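Local coordinates for protein SMG-7 (Caenorhabditis elegans, PDB 3ZHE) that takes part in nonsense-mediated mRNA decay as a heterodimer with SMG-5, each partner contributing a 14-3-3-like domain, at residues A165-L170 with S183-T188. Sequence-based numbering, arbitrary orientation.
Sequences AVWNQL and SVYFHT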
loop_
_atom_site.group_PDB
_atom_site.type_symbol
_atom_site.label_atom_id
_atom_site.label_comp_id
_atom_site.label_asym_id
_atom_site.label_seq_id
_atom_site.Cartn_x
_atom_site.Cartn_y
_atom_site.Cartn_z
ATOM N N ALA B 165 19.036 -12.327 3.640
ATOM C CA ALA B 165 19.301 -11.412 2.536
ATOM C C ALA B 165 18.937 -9.982 2.911
ATOM O O ALA B 165 19.707 -9.056 2.663
ATOM C CB ALA B 165 18.538 -11.844 1.295
ATOM N N VAL B 166 17.768 -9.815 3.523
ATOM C CA VAL B 166 17.275 -8.497 3.907
ATOM C C VAL B 166 18.235 -7.817 4.878
ATOM O O VAL B 166 18.587 -6.647 4.703
ATOM C CB VAL B 166 15.882 -8.587 4.556
ATOM C CG1 VAL B 166 15.259 -7.208 4.654
ATOM C CG2 VAL B 166 14.987 -9.518 3.755
ATOM N N TRP B 167 18.659 -8.563 5.893
ATOM C CA TRP B 167 19.635 -8.077 6.861
ATOM C C TRP B 167 20.929 -7.649 6.169
ATOM O O TRP B 167 21.504 -6.606 6.495
ATOM C CB TRP B 167 19.936 -9.155 7.905
ATOM C CG TRP B 167 18.751 -9.577 8.727
ATOM C CD1 TRP B 167 18.004 -10.711 8.573
ATOM C CD2 TRP B 167 18.184 -8.871 9.837
ATOM N NE1 TRP B 167 17.007 -10.753 9.518
ATOM C CE2 TRP B 167 17.095 -9.634 10.306
ATOM C CE3 TRP B 167 18.490 -7.667 10.478
ATOM C CZ2 TRP B 167 16.312 -9.231 11.387
ATOM C CZ3 TRP B 167 17.711 -7.268 11.550
ATOM C CH2 TRP B 167 16.635 -8.049 11.993
ATOM N N ASN B 168 21.379 -8.457 5.212
ATOM C CA ASN B 168 22.584 -8.135 4.449
ATOM C C ASN B 168 22.446 -6.828 3.668
ATOM O O ASN B 168 23.352 -5.991 3.676
ATOM C CB ASN B 168 22.949 -9.287 3.506
ATOM C CG ASN B 168 24.264 -9.057 2.780
ATOM O OD1 ASN B 168 25.334 -9.405 3.279
ATOM N ND2 ASN B 168 24.188 -8.472 1.589
ATOM N N GLN B 169 21.308 -6.659 3.000
ATOM C CA GLN B 169 21.033 -5.445 2.236
ATOM C C GLN B 169 20.999 -4.222 3.151
ATOM O O GLN B 169 21.530 -3.159 2.807
ATOM C CB GLN B 169 19.706 -5.571 1.482
ATOM C CG GLN B 169 19.597 -6.801 0.592
ATOM C CD GLN B 169 20.654 -6.848 -0.490
ATOM O OE1 GLN B 169 21.247 -7.895 -0.747
ATOM N NE2 GLN B 169 20.888 -5.713 -1.140
ATOM N N LEU B 170 20.371 -4.381 4.313
ATOM C CA LEU B 170 20.364 -3.344 5.340
ATOM C C LEU B 170 21.798 -2.985 5.723
ATOM O O LEU B 170 22.130 -1.810 5.924
ATOM C CB LEU B 170 19.584 -3.817 6.571
ATOM C CG LEU B 170 18.057 -3.863 6.455
ATOM C CD1 LEU B 170 17.454 -4.765 7.523
ATOM C CD2 LEU B 170 17.478 -2.461 6.557
ATOM N N SER B 183 26.410 -1.484 10.271
ATOM C CA SER B 183 26.714 -2.357 9.147
ATOM C C SER B 183 27.179 -3.718 9.644
ATOM O O SER B 183 26.714 -4.753 9.169
ATOM C CB SER B 183 27.782 -1.731 8.251
ATOM O OG SER B 183 28.142 -2.614 7.204
ATOM N N VAL B 184 28.098 -3.707 10.604
ATOM C CA VAL B 184 28.597 -4.937 11.207
ATOM C C VAL B 184 27.457 -5.733 11.833
ATOM O O VAL B 184 27.329 -6.940 11.601
ATOM C CB VAL B 184 29.671 -4.645 12.270
ATOM C CG1 VAL B 184 29.968 -5.892 13.086
ATOM C CG2 VAL B 184 30.932 -4.120 11.607
ATOM N N TYR B 185 26.624 -5.047 12.612
ATOM C CA TYR B 185 25.468 -5.683 13.240
ATOM C C TYR B 185 24.545 -6.359 12.221
ATOM O O TYR B 185 24.200 -7.538 12.360
ATOM C CB TYR B 185 24.685 -4.665 14.071
ATOM C CG TYR B 185 23.312 -5.144 14.472
ATOM C CD1 TYR B 185 23.157 -6.203 15.353
ATOM C CD2 TYR B 185 22.169 -4.538 13.967
ATOM C CE1 TYR B 185 21.905 -6.650 15.720
ATOM C CE2 TYR B 185 20.910 -4.976 14.330
ATOM C CZ TYR B 185 20.785 -6.033 15.207
ATOM O OH TYR B 185 19.536 -6.475 15.574
ATOM N N PHE B 186 24.158 -5.603 11.198
ATOM C CA PHE B 186 23.278 -6.107 10.148
ATOM C C PHE B 186 23.879 -7.295 9.396
ATOM O O PHE B 186 23.197 -8.293 9.168
ATOM C CB PHE B 186 22.924 -4.991 9.166
ATOM C CG PHE B 186 21.864 -4.050 9.668
ATOM C CD1 PHE B 186 20.714 -4.536 10.269
ATOM C CD2 PHE B 186 22.018 -2.679 9.538
ATOM C CE1 PHE B 186 19.734 -3.670 10.730
ATOM C CE2 PHE B 186 21.044 -1.808 9.999
ATOM C CZ PHE B 186 19.901 -2.305 10.595
ATOM N N HIS B 187 25.146 -7.180 9.005
ATOM C CA HIS B 187 25.832 -8.269 8.311
ATOM C C HIS B 187 25.883 -9.522 9.184
ATOM O O HIS B 187 25.765 -10.644 8.687
ATOM C CB HIS B 187 27.248 -7.854 7.891
ATOM C CG HIS B 187 27.297 -7.004 6.656
ATOM N ND1 HIS B 187 27.040 -7.502 5.398
ATOM C CD2 HIS B 187 27.594 -5.694 6.489
ATOM C CE1 HIS B 187 27.165 -6.532 4.508
ATOM N NE2 HIS B 187 27.499 -5.425 5.145
ATOM N N THR B 188 26.056 -9.322 10.486
ATOM C CA THR B 188 26.061 -10.430 11.437
ATOM C C THR B 188 24.693 -11.115 11.482
ATOM O O THR B 188 24.600 -12.349 11.413
ATOM C CB THR B 188 26.457 -9.955 12.850
ATOM O OG1 THR B 188 27.764 -9.368 12.811
ATOM C CG2 THR B 188 26.463 -11.119 13.826
#
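F186 packs against W167 and L170 in a buried, mainly apolar contact between two successive antiparallel helices of an all-helical, TPR-like array, 164-176 and 180-191, which lie side by side as a helical hairpin. The segments' axes close to 7.4 Å at 165°, near enough for F186 CB to sit 3.4 Å from W167 O. A chi1 of -78°, CG anti to the carbonyl carbon, lays the F186 ring against helix 164-176, where L170 CB reaches its face. That CB stands almost over the ring's centre, 3.8 Å from the centroid, in a CH-pi contact only 10° off the normal; Y185 CD2 lies over the opposite face, toward the rim. W167 CE3 meets F186 CD1 edge to edge at 3.8 Å, while W167 NE1 bonds to P161 O. An alanine in place of F186 would probably open a gap between L170 and Y185 and leave the W167 edge without its apolar partner. On the other flank, H187 ND1 gives N168 OD1 a weak, bent hydrogen bond of 3.3 Å, amide and imidazole planes 80° apart. V166, W167 and L170 pack on helix 146-159, whereas V184 and T188 touch helices 200-209 and 257-270, so the hairpin lies between them.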